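Local coordinates for fatty Acyl-Adenylate Ligase (Escherichia coli, PDB 3PBK), which belongs to the ANL superfamily of AMP-binding enzymes and, in this model, holds 5'-O-[(S)-(dodecanoyloxy)(hydroxy)phosphoryl]adenosine in its pocket, at residues Ala342-Glu350 with Asn385-Ile395; Tyr16-Ala25 with His197-Ser208. One frame throughout, in Å; residues are numbered along the deposited sequence.

Contact 1. Residues Ala342-Glu350 with Asn385-Ile395; sequences ALAVSFSDE and NCGKALPEHGI. With 1ZZ (5'-O-[(S)-(dodecanoyloxy)(hydroxy)phosphoryl]adenosine), chain C.
Ser346, Phe347 and Val345 meet Cys386, Leu390 and Ile395 where the edge of the large mixed sheet reaches the ligand pocket; the contact joins strand 344-347 loosely to the short outermost strand 388-389, through side chains and a water. The hydroxyl of Ser346 gives a hydrogen bond to Cys386 O, OG to O 2.6 Å, arriving above the carbonyl plane. Its chi1 of 61° sets OG between the backbone N and the carbonyl carbon, which turns it to that oxygen. Beside it, water 1 accepts from Phe347 N and donates to Lys388 O, so the two backbones are joined through solvent. Gly387 CA lies against Phe347 O as a CA-H...O contact. An Asx turn, Gly387 N to Asn385 OD1 at 2.9 Å, holds this corner of 385-395.

Apolar groups flank the polar centre. CG1 of Val345 packs on the end of Ile395, 3.5 Å from its CD1. Leu390 splits its branches: CD1 lies near Val345 O, while CD2 reaches the edge of the Phe347 ring at CD1, 4.1 Å away. On the ligand side, Leu343 CD2 lies 3.3 Å from C8 of the acyl chain and Cys386 SG 3.8 Å from adenine N5.

Val345 and Ser346 form a classic beta bulge opposite Tyr336 of strand 332-337. Leu453 of strand 452-458 packs on Ser346 and Ile395, and helix 197-211 lies against Leu343, Ala344 and Leu390.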
loop_
_atom_site.group_PDB
_atom_site.type_symbol
_atom_site.label_atom_id
_atom_site.label_comp_id
_atom_site.label_asym_id
_atom_site.label_seq_id
_atom_site.Cartn_x
_atom_site.Cartn_y
_atom_site.Cartn_z
ATOM N N ALA A 342 8.242 -7.494 1.052
ATOM C CA ALA A 342 6.961 -8.172 0.831
ATOM C C ALA A 342 5.774 -7.297 1.259
ATOM O O ALA A 342 4.937 -6.936 0.448
ATOM C CB ALA A 342 6.925 -9.534 1.527
ATOM N N LEU A 343 5.716 -6.943 2.535
ATOM C CA LEU A 343 4.643 -6.100 3.027
ATOM C C LEU A 343 4.991 -5.433 4.362
ATOM O O LEU A 343 5.236 -4.227 4.413
ATOM C CB LEU A 343 3.382 -6.928 3.194
ATOM C CG LEU A 343 2.029 -6.223 3.134
ATOM C CD1 LEU A 343 1.106 -6.863 4.150
ATOM C CD2 LEU A 343 2.155 -4.741 3.387
ATOM N N ALA A 344 5.014 -6.224 5.434
ATOM C CA ALA A 344 5.056 -5.685 6.793
ATOM C C ALA A 344 6.462 -5.560 7.371
ATOM O O ALA A 344 7.328 -6.388 7.097
ATOM C CB ALA A 344 4.182 -6.521 7.710
ATOM N N VAL A 345 6.679 -4.527 8.182
ATOM C CA VAL A 345 7.970 -4.311 8.830
ATOM C C VAL A 345 7.807 -4.141 10.342
ATOM O O VAL A 345 8.664 -4.558 11.120
ATOM C CB VAL A 345 8.719 -3.097 8.231
ATOM C CG1 VAL A 345 9.759 -2.583 9.193
ATOM C CG2 VAL A 345 9.364 -3.462 6.914
ATOM N N SER A 346 6.703 -3.533 10.760
ATOM C CA SER A 346 6.431 -3.372 12.178
ATOM C C SER A 346 4.971 -3.081 12.446
ATOM O O SER A 346 4.257 -2.578 11.589
ATOM C CB SER A 346 7.291 -2.268 12.774
ATOM O OG SER A 346 7.029 -1.038 12.147
ATOM N N PHE A 347 4.545 -3.407 13.658
ATOM C CA PHE A 347 3.175 -3.219 14.088
ATOM C C PHE A 347 3.207 -2.642 15.489
ATOM O O PHE A 347 4.069 -2.997 16.284
ATOM C CB PHE A 347 2.445 -4.561 14.126
ATOM C CG PHE A 347 2.313 -5.232 12.781
ATOM C CD1 PHE A 347 3.326 -6.025 12.284
ATOM C CD2 PHE A 347 1.164 -5.083 12.023
ATOM C CE1 PHE A 347 3.199 -6.652 11.055
ATOM C CE2 PHE A 347 1.030 -5.711 10.790
ATOM C CZ PHE A 347 2.050 -6.499 10.308
ATOM N N SER A 348 2.277 -1.744 15.796
ATOM C CA SER A 348 2.136 -1.253 17.159
ATOM C C SER A 348 1.696 -2.419 18.049
ATOM O O SER A 348 1.235 -3.455 17.556
ATOM C CB SER A 348 1.131 -0.104 17.221
ATOM O OG SER A 348 1.219 0.594 18.454
ATOM N N ASP A 349 1.851 -2.257 19.359
ATOM C CA ASP A 349 1.551 -3.341 20.280
ATOM C C ASP A 349 0.089 -3.780 20.181
ATOM O O ASP A 349 -0.765 -3.059 19.639
ATOM C CB ASP A 349 1.905 -2.947 21.709
ATOM C CG ASP A 349 3.416 -2.861 21.941
ATOM O OD1 ASP A 349 4.171 -3.662 21.341
ATOM O OD2 ASP A 349 3.846 -1.992 22.739
ATOM N N GLU A 350 -0.187 -4.980 20.688
ATOM C CA GLU A 350 -1.530 -5.539 20.699
ATOM C C GLU A 350 -2.355 -4.686 21.645
ATOM O O GLU A 350 -1.844 -4.209 22.659
ATOM C CB GLU A 350 -1.470 -6.984 21.189
ATOM C CG GLU A 350 -2.496 -7.925 20.578
ATOM C CD GLU A 350 -2.292 -9.395 20.999
ATOM O OE1 GLU A 350 -1.426 -9.671 21.877
ATOM O OE2 GLU A 350 -3.010 -10.273 20.442
ATOM N N ASN A 385 3.576 5.864 16.885
ATOM C CA ASN A 385 4.354 4.672 17.193
ATOM C C ASN A 385 3.971 3.535 16.247
ATOM O O ASN A 385 2.824 3.096 16.223
ATOM C CB ASN A 385 4.112 4.270 18.652
ATOM C CG ASN A 385 5.041 3.169 19.130
ATOM O OD1 ASN A 385 5.248 2.162 18.447
ATOM N ND2 ASN A 385 5.592 3.347 20.326
ATOM N N CYS A 386 4.941 3.062 15.474
ATOM C CA CYS A 386 4.693 2.037 14.464
ATOM C C CYS A 386 5.257 0.680 14.858
ATOM O O CYS A 386 5.370 -0.206 14.024
ATOM C CB CYS A 386 5.260 2.461 13.110
ATOM S SG CYS A 386 4.321 3.787 12.298
ATOM N N GLY A 387 5.613 0.516 16.125
ATOM C CA GLY A 387 5.984 -0.798 16.616
ATOM C C GLY A 387 7.474 -1.033 16.686
ATOM O O GLY A 387 8.261 -0.141 16.372
ATOM N N LYS A 388 7.859 -2.232 17.120
ATOM C CA LYS A 388 9.268 -2.623 17.143
ATOM C C LYS A 388 9.537 -3.654 16.058
ATOM O O LYS A 388 8.600 -4.209 15.477
ATOM C CB LYS A 388 9.655 -3.221 18.490
ATOM C CG LYS A 388 9.405 -2.328 19.677
ATOM C CD LYS A 388 10.113 -2.892 20.897
ATOM C CE LYS A 388 9.683 -2.200 22.167
ATOM N NZ LYS A 388 10.604 -2.576 23.273
ATOM N N ALA A 389 10.811 -3.935 15.797
ATOM C CA ALA A 389 11.151 -4.927 14.790
ATOM C C ALA A 389 10.481 -6.261 15.093
ATOM O O ALA A 389 10.267 -6.621 16.254
ATOM C CB ALA A 389 12.651 -5.093 14.690
ATOM N N LEU A 390 10.145 -6.986 14.031
ATOM C CA LEU A 390 9.586 -8.322 14.157
ATOM C C LEU A 390 10.667 -9.344 14.511
ATOM O O LEU A 390 11.847 -9.136 14.219
ATOM C CB LEU A 390 8.934 -8.716 12.847
ATOM C CG LEU A 390 7.721 -7.886 12.470
ATOM C CD1 LEU A 390 7.440 -8.037 10.983
ATOM C CD2 LEU A 390 6.525 -8.310 13.305
ATOM N N PRO A 391 10.269 -10.460 15.150
ATOM C CA PRO A 391 11.230 -11.535 15.402
ATOM C C PRO A 391 12.041 -11.883 14.157
ATOM O O PRO A 391 11.491 -12.095 13.074
ATOM C CB PRO A 391 10.331 -12.704 15.804
ATOM C CG PRO A 391 9.193 -12.064 16.481
ATOM C CD PRO A 391 8.953 -10.761 15.746
ATOM N N GLU A 392 13.356 -11.916 14.342
ATOM C CA GLU A 392 14.310 -12.284 13.303
ATOM C C GLU A 392 14.559 -11.198 12.258
ATOM O O GLU A 392 15.384 -11.388 11.366
ATOM C CB GLU A 392 13.929 -13.611 12.646
ATOM C CG GLU A 392 13.941 -14.792 13.619
ATOM C CD GLU A 392 13.672 -16.138 12.943
ATOM O OE1 GLU A 392 13.791 -16.213 11.695
ATOM O OE2 GLU A 392 13.354 -17.122 13.661
ATOM N N HIS A 393 13.869 -10.060 12.372
ATOM C CA HIS A 393 14.088 -8.938 11.453
ATOM C C HIS A 393 14.712 -7.783 12.184
ATOM O O HIS A 393 14.429 -7.575 13.349
ATOM C CB HIS A 393 12.778 -8.484 10.841
ATOM C CG HIS A 393 12.009 -9.594 10.220
ATOM N ND1 HIS A 393 12.001 -9.822 8.864
ATOM C CD2 HIS A 393 11.256 -10.572 10.772
ATOM C CE1 HIS A 393 11.259 -10.882 8.602
ATOM N NE2 HIS A 393 10.795 -11.357 9.743
ATOM N N GLY A 394 15.551 -7.020 11.499
ATOM C CA GLY A 394 16.186 -5.872 12.113
ATOM C C GLY A 394 15.687 -4.555 11.557
ATOM O O GLY A 394 15.320 -4.464 10.378
ATOM N N ILE A 395 15.647 -3.534 12.411
ATOM C CA ILE A 395 15.362 -2.170 11.967
ATOM C C ILE A 395 16.415 -1.262 12.561
ATOM O O ILE A 395 16.621 -1.255 13.762
ATOM C CB ILE A 395 13.976 -1.665 12.422
ATOM C CG1 ILE A 395 12.848 -2.420 11.721
ATOM C CG2 ILE A 395 13.839 -0.176 12.141
ATOM C CD1 ILE A 395 11.477 -2.054 12.244
HETATM P P 1ZZ C . 4.078 0.025 -0.406
HETATM C C1 1ZZ C . -4.090 -9.322 7.758
HETATM N N1 1ZZ C . 4.746 4.017 4.385
HETATM O O1 1ZZ C . 1.879 0.279 2.092
HETATM C C2 1ZZ C . -2.735 -8.680 7.630
HETATM N N2 1ZZ C . 3.661 2.872 5.942
HETATM O O2 1ZZ C . 3.326 -0.925 0.713
HETATM C C3 1ZZ C . -2.665 -7.263 7.068
HETATM N N3 1ZZ C . 5.111 6.087 5.838
HETATM O O3 1ZZ C . 5.465 -0.487 -0.992
HETATM C C4 1ZZ C . -1.274 -6.607 7.151
HETATM N N4 1ZZ C . 4.227 5.918 7.975
HETATM O O4 1ZZ C . 3.268 0.236 -1.496
HETATM C C5 1ZZ C . -1.076 -5.091 7.049
HETATM N N5 1ZZ C . 3.093 3.872 8.656
HETATM O O5 1ZZ C . 4.400 1.424 0.293
HETATM C C6 1ZZ C . 0.293 -4.733 6.533
HETATM O O6 1ZZ C . 4.968 3.343 2.232
HETATM C C7 1ZZ C . 1.010 -3.501 7.022
HETATM O O7 1ZZ C . 7.718 5.476 2.842
HETATM C C8 1ZZ C . 1.965 -2.831 6.059
HETATM O O8 1ZZ C . 8.494 2.759 2.410
HETATM C C9 1ZZ C . 1.792 -1.343 5.723
HETATM C C10 1ZZ C . 1.830 -0.869 4.292
HETATM C C11 1ZZ C . 2.660 -1.394 3.203
HETATM C C12 1ZZ C . 2.727 -0.549 2.020
HETATM C C13 1ZZ C . 5.732 1.596 0.703
HETATM C C14 1ZZ C . 6.084 2.896 1.437
HETATM C C15 1ZZ C . 7.145 3.032 2.545
HETATM C C16 1ZZ C . 6.849 4.389 3.028
HETATM C C17 1ZZ C . 5.361 4.391 3.091
HETATM C C18 1ZZ C . 4.144 2.859 4.651
HETATM C C19 1ZZ C . 4.011 4.111 6.482
HETATM C C20 1ZZ C . 4.647 4.811 5.574
HETATM C C21 1ZZ C . 4.867 6.606 7.068
HETATM C C22 1ZZ C . 3.775 4.624 7.679
HETATM O O HOH W 1 6.162 -5.372 14.605
#

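Contact 2. Residues Tyr16-Ala25 with His197-Ser208; sequences YADFPTLVDA and HREVMANLRAIS
Packing of the N-terminal segment 16-25 onto helix 197-211 makes this contact: an irregular, turning segment from Tyr16 to Thr21 runs along the helix in the opposite direction and then enters helix 22-29, with a hydrogen bond near each end and selenomethionine Met201 in the middle. At one end Arg205 NH1 donates to Tyr16 O, 3.1 Å and nearly straight at 171°, with the oxygen in the guanidinium plane. Its CG stands opposite the backbone N (chi1 172°) and the chain bends at chi2, bringing the guanidinium edge round to that carbonyl. The Tyr16 ring turns its edge to the helix, CD2 being 3.3 Å from Ser208 O, while its hydroxyl bonds to Leu214 O. Ala17 CB presses on the helix backbone and lies 3.7 Å from Leu204 CB.

At the other end, Leu22 N donates to His197 ND1 over 3.1 Å, from a position tilted out of the imidazole plane, and CG2 of Thr21 rests over a face of the same ring as a CH-pi contact. Leu22 is a knob in the hole formed by His197, Val200, Met201 and Leu204; its CD1 lies 3.8 Å from Val200 CG1, and CD2 lies beside Met201 SE and Leu204 CD2. Bends at chi2 and chi3 fold Met201 so that CE lies at the edge of the Phe19 ring, 4.1 Å from CD2.

Helix 229-241 also covers Leu22, Val200 and Leu204. With ND1 accepting from the Leu22 amide, this nitrogen is probably unprotonated, which would put the imidazole hydrogen on NE2. Asp18 OD2, beyond salt-bridge distance of Arg205 NH1, could add a modest electrostatic attraction.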
loop_
_atom_site.group_PDB
_atom_site.type_symbol
_atom_site.label_atom_id
_atom_site.label_comp_id
_atom_site.label_asym_id
_atom_site.label_seq_id
_atom_site.Cartn_x
_atom_site.Cartn_y
_atom_site.Cartn_z
ATOM N N TYR A 16 0.124 -20.822 11.483
ATOM C CA TYR A 16 0.468 -19.422 11.263
ATOM C C TYR A 16 1.512 -19.215 10.182
ATOM O O TYR A 16 2.643 -18.835 10.479
ATOM C CB TYR A 16 0.966 -18.782 12.559
ATOM C CG TYR A 16 -0.116 -18.506 13.579
ATOM C CD1 TYR A 16 -0.912 -19.534 14.068
ATOM C CD2 TYR A 16 -0.329 -17.221 14.073
ATOM C CE1 TYR A 16 -1.898 -19.296 15.010
ATOM C CE2 TYR A 16 -1.318 -16.971 15.018
ATOM C CZ TYR A 16 -2.096 -18.017 15.481
ATOM O OH TYR A 16 -3.083 -17.799 16.410
ATOM N N ALA A 17 1.131 -19.445 8.931
ATOM C CA ALA A 17 2.049 -19.246 7.818
ATOM C C ALA A 17 3.286 -20.177 7.904
ATOM O O ALA A 17 4.266 -20.001 7.172
ATOM C CB ALA A 17 2.455 -17.775 7.732
ATOM N N ASP A 18 3.212 -21.149 8.818
ATOM C CA ASP A 18 4.143 -22.274 8.971
ATOM C C ASP A 18 4.898 -22.787 7.754
ATOM O O ASP A 18 5.933 -23.422 7.905
ATOM C CB ASP A 18 3.350 -23.473 9.456
ATOM C CG ASP A 18 3.310 -23.571 10.936
ATOM O OD1 ASP A 18 4.330 -23.996 11.517
ATOM O OD2 ASP A 18 2.253 -23.232 11.521
ATOM N N PHE A 19 4.361 -22.567 6.560
ATOM C CA PHE A 19 4.807 -23.291 5.373
ATOM C C PHE A 19 5.998 -22.702 4.630
ATOM O O PHE A 19 6.279 -21.501 4.721
ATOM C CB PHE A 19 3.635 -23.459 4.415
ATOM C CG PHE A 19 2.356 -23.733 5.113
ATOM C CD1 PHE A 19 1.966 -25.033 5.374
ATOM C CD2 PHE A 19 1.562 -22.691 5.548
ATOM C CE1 PHE A 19 0.797 -25.292 6.029
ATOM C CE2 PHE A 19 0.396 -22.939 6.203
ATOM C CZ PHE A 19 0.010 -24.247 6.449
ATOM N N PRO A 20 6.695 -23.569 3.881
ATOM C CA PRO A 20 7.839 -23.246 3.023
ATOM C C PRO A 20 7.423 -22.460 1.786
ATOM O O PRO A 20 8.147 -21.571 1.340
ATOM C CB PRO A 20 8.345 -24.627 2.583
ATOM C CG PRO A 20 7.686 -25.613 3.506
ATOM C CD PRO A 20 6.396 -25.010 3.882
ATOM N N THR A 21 6.256 -22.790 1.251
ATOM C CA THR A 21 5.873 -22.365 -0.081
ATOM C C THR A 21 4.405 -22.025 -0.111
ATOM O O THR A 21 3.622 -22.658 0.583
ATOM C CB THR A 21 6.115 -23.510 -1.064
ATOM O OG1 THR A 21 7.450 -23.416 -1.583
ATOM C CG2 THR A 21 5.113 -23.475 -2.200
ATOM N N LEU A 22 4.025 -21.031 -0.913
ATOM C CA LEU A 22 2.619 -20.604 -1.007
ATOM C C LEU A 22 1.696 -21.744 -1.406
ATOM O O LEU A 22 0.546 -21.806 -0.983
ATOM C CB LEU A 22 2.456 -19.443 -1.996
ATOM C CG LEU A 22 2.703 -18.026 -1.477
ATOM C CD1 LEU A 22 2.941 -17.067 -2.628
ATOM C CD2 LEU A 22 1.549 -17.570 -0.634
ATOM N N VAL A 23 2.206 -22.643 -2.235
ATOM C CA VAL A 23 1.445 -23.811 -2.638
ATOM C C VAL A 23 1.242 -24.740 -1.439
ATOM O O VAL A 23 0.134 -25.219 -1.195
ATOM C CB VAL A 23 2.119 -24.542 -3.804
ATOM C CG1 VAL A 23 1.558 -25.957 -3.942
ATOM C CG2 VAL A 23 1.941 -23.741 -5.087
ATOM N N ASP A 24 2.302 -24.981 -0.675
ATOM C CA ASP A 24 2.138 -25.662 0.599
ATOM C C ASP A 24 1.058 -24.970 1.415
ATOM O O ASP A 24 0.110 -25.595 1.866
ATOM C CB ASP A 24 3.444 -25.655 1.380
ATOM C CG ASP A 24 4.481 -26.566 0.773
ATOM O OD1 ASP A 24 4.102 -27.673 0.333
ATOM O OD2 ASP A 24 5.674 -26.181 0.735
ATOM N N ALA A 25 1.203 -23.670 1.602
ATOM C CA ALA A 25 0.230 -22.916 2.370
ATOM C C ALA A 25 -1.202 -23.229 1.918
ATOM O O ALA A 25 -2.036 -23.643 2.722
ATOM C CB ALA A 25 0.522 -21.423 2.282
ATOM N N HIS A 197 9.265 -17.475 -2.696
ATOM C CA HIS A 197 8.360 -18.127 -1.764
ATOM C C HIS A 197 8.834 -17.950 -0.328
ATOM O O HIS A 197 8.036 -17.669 0.560
ATOM C CB HIS A 197 8.217 -19.605 -2.082
ATOM C CG HIS A 197 7.306 -19.881 -3.230
ATOM N ND1 HIS A 197 5.938 -19.931 -3.093
ATOM C CD2 HIS A 197 7.566 -20.122 -4.538
ATOM C CE1 HIS A 197 5.392 -20.192 -4.267
ATOM N NE2 HIS A 197 6.357 -20.314 -5.161
ATOM N N ARG A 198 10.135 -18.103 -0.102
ATOM C CA ARG A 198 10.677 -18.023 1.251
ATOM C C ARG A 198 10.409 -16.668 1.879
ATOM O O ARG A 198 10.043 -16.577 3.053
ATOM C CB ARG A 198 12.177 -18.292 1.280
ATOM C CG ARG A 198 12.730 -18.296 2.694
ATOM C CD ARG A 198 14.227 -18.162 2.707
ATOM N NE ARG A 198 14.655 -16.776 2.881
ATOM C CZ ARG A 198 15.205 -16.024 1.927
ATOM N NH1 ARG A 198 15.395 -16.502 0.689
ATOM N NH2 ARG A 198 15.565 -14.776 2.212
ATOM N N GLU A 199 10.596 -15.621 1.086
ATOM C CA GLU A 199 10.421 -14.263 1.560
ATOM C C GLU A 199 8.961 -13.954 1.877
ATOM O O GLU A 199 8.645 -13.478 2.969
ATOM C CB GLU A 199 11.003 -13.286 0.542
ATOM C CG GLU A 199 12.521 -13.413 0.444
ATOM C CD GLU A 199 13.099 -12.960 -0.892
ATOM O OE1 GLU A 199 12.385 -12.289 -1.673
ATOM O OE2 GLU A 199 14.278 -13.282 -1.158
ATOM N N VAL A 200 8.059 -14.231 0.945
ATOM C CA VAL A 200 6.656 -13.929 1.204
ATOM C C VAL A 200 6.145 -14.765 2.381
ATOM O O VAL A 200 5.243 -14.346 3.105
ATOM C CB VAL A 200 5.759 -14.126 -0.044
ATOM C CG1 VAL A 200 5.435 -15.587 -0.235
ATOM C CG2 VAL A 200 4.472 -13.322 0.084
HETATM N N MSE A 201 6.728 -15.944 2.582
HETATM C CA MSE A 201 6.321 -16.785 3.699
HETATM C C MSE A 201 6.861 -16.250 5.017
HETATM O O MSE A 201 6.150 -16.231 6.017
HETATM C CB MSE A 201 6.730 -18.235 3.482
HETATM C CG MSE A 201 5.898 -18.935 2.423
HETATM SE SE MSE A 201 3.936 -18.659 2.546
HETATM C CE MSE A 201 3.624 -19.296 4.382
ATOM N N ALA A 202 8.117 -15.806 5.013
ATOM C CA ALA A 202 8.720 -15.205 6.203
ATOM C C ALA A 202 7.854 -14.069 6.704
ATOM O O ALA A 202 7.628 -13.939 7.914
ATOM C CB ALA A 202 10.147 -14.703 5.922
ATOM N N ASN A 203 7.373 -13.254 5.767
ATOM C CA ASN A 203 6.566 -12.112 6.136
ATOM C C ASN A 203 5.174 -12.532 6.575
ATOM O O ASN A 203 4.684 -12.072 7.598
ATOM C CB ASN A 203 6.497 -11.071 5.023
ATOM C CG ASN A 203 6.253 -9.670 5.559
ATOM O OD1 ASN A 203 7.028 -9.172 6.360
ATOM N ND2 ASN A 203 5.172 -9.038 5.128
ATOM N N LEU A 204 4.538 -13.411 5.814
ATOM C CA LEU A 204 3.256 -13.958 6.235
ATOM C C LEU A 204 3.332 -14.520 7.660
ATOM O O LEU A 204 2.456 -14.278 8.488
ATOM C CB LEU A 204 2.805 -15.041 5.267
ATOM C CG LEU A 204 1.857 -14.618 4.150
ATOM C CD1 LEU A 204 1.942 -13.128 3.891
ATOM C CD2 LEU A 204 2.156 -15.415 2.907
ATOM N N ARG A 205 4.390 -15.268 7.941
ATOM C CA ARG A 205 4.636 -15.776 9.279
ATOM C C ARG A 205 4.739 -14.624 10.295
ATOM O O ARG A 205 4.081 -14.638 11.331
ATOM C CB ARG A 205 5.893 -16.650 9.256
ATOM C CG ARG A 205 6.393 -17.089 10.604
ATOM C CD ARG A 205 5.438 -18.030 11.297
ATOM N NE ARG A 205 5.928 -18.391 12.627
ATOM C CZ ARG A 205 5.271 -19.179 13.474
ATOM N NH1 ARG A 205 4.095 -19.685 13.127
ATOM N NH2 ARG A 205 5.782 -19.462 14.668
ATOM N N ALA A 206 5.542 -13.611 9.986
ATOM C CA ALA A 206 5.691 -12.456 10.879
ATOM C C ALA A 206 4.353 -11.778 11.173
ATOM O O ALA A 206 4.002 -11.547 12.332
ATOM C CB ALA A 206 6.683 -11.447 10.302
ATOM N N ILE A 207 3.613 -11.463 10.111
ATOM C CA ILE A 207 2.334 -10.775 10.220
ATOM C C ILE A 207 1.359 -11.544 11.075
ATOM O O ILE A 207 0.887 -11.033 12.088
ATOM C CB ILE A 207 1.685 -10.576 8.858
ATOM C CG1 ILE A 207 2.471 -9.545 8.046
ATOM C CG2 ILE A 207 0.241 -10.140 9.035
ATOM C CD1 ILE A 207 2.269 -9.668 6.543
ATOM N N SER A 208 1.057 -12.773 10.673
ATOM C CA SER A 208 0.068 -13.580 11.386
ATOM C C SER A 208 0.458 -13.938 12.834
ATOM O O SER A 208 -0.367 -13.904 13.747
ATOM C CB SER A 208 -0.227 -14.857 10.604
ATOM O OG SER A 208 0.913 -15.699 10.600
#

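How the contacts relate
Starting from the N terminus, segment 16-25 is held against helix 197-211 by contact 2, closing a loop of 171 residues that contains the four-stranded parallel sheet. Contact 1 comes later and closes a much shorter loop of 34 residues, between 342-350 and 385-395; the two follow in series and neither nest nor cross. Their centres are 16 Å apart, yet they meet through helix 197-211: Asn203 packs on Leu343 and Ala344, Ile207 on Ala344, and Ala206 on Leu390. One side of the helix therefore carries the N-terminal segment, while another faces the edge of the large mixed sheet. Ile207, Leu343 and Cys386 all belong to the ligand pocket.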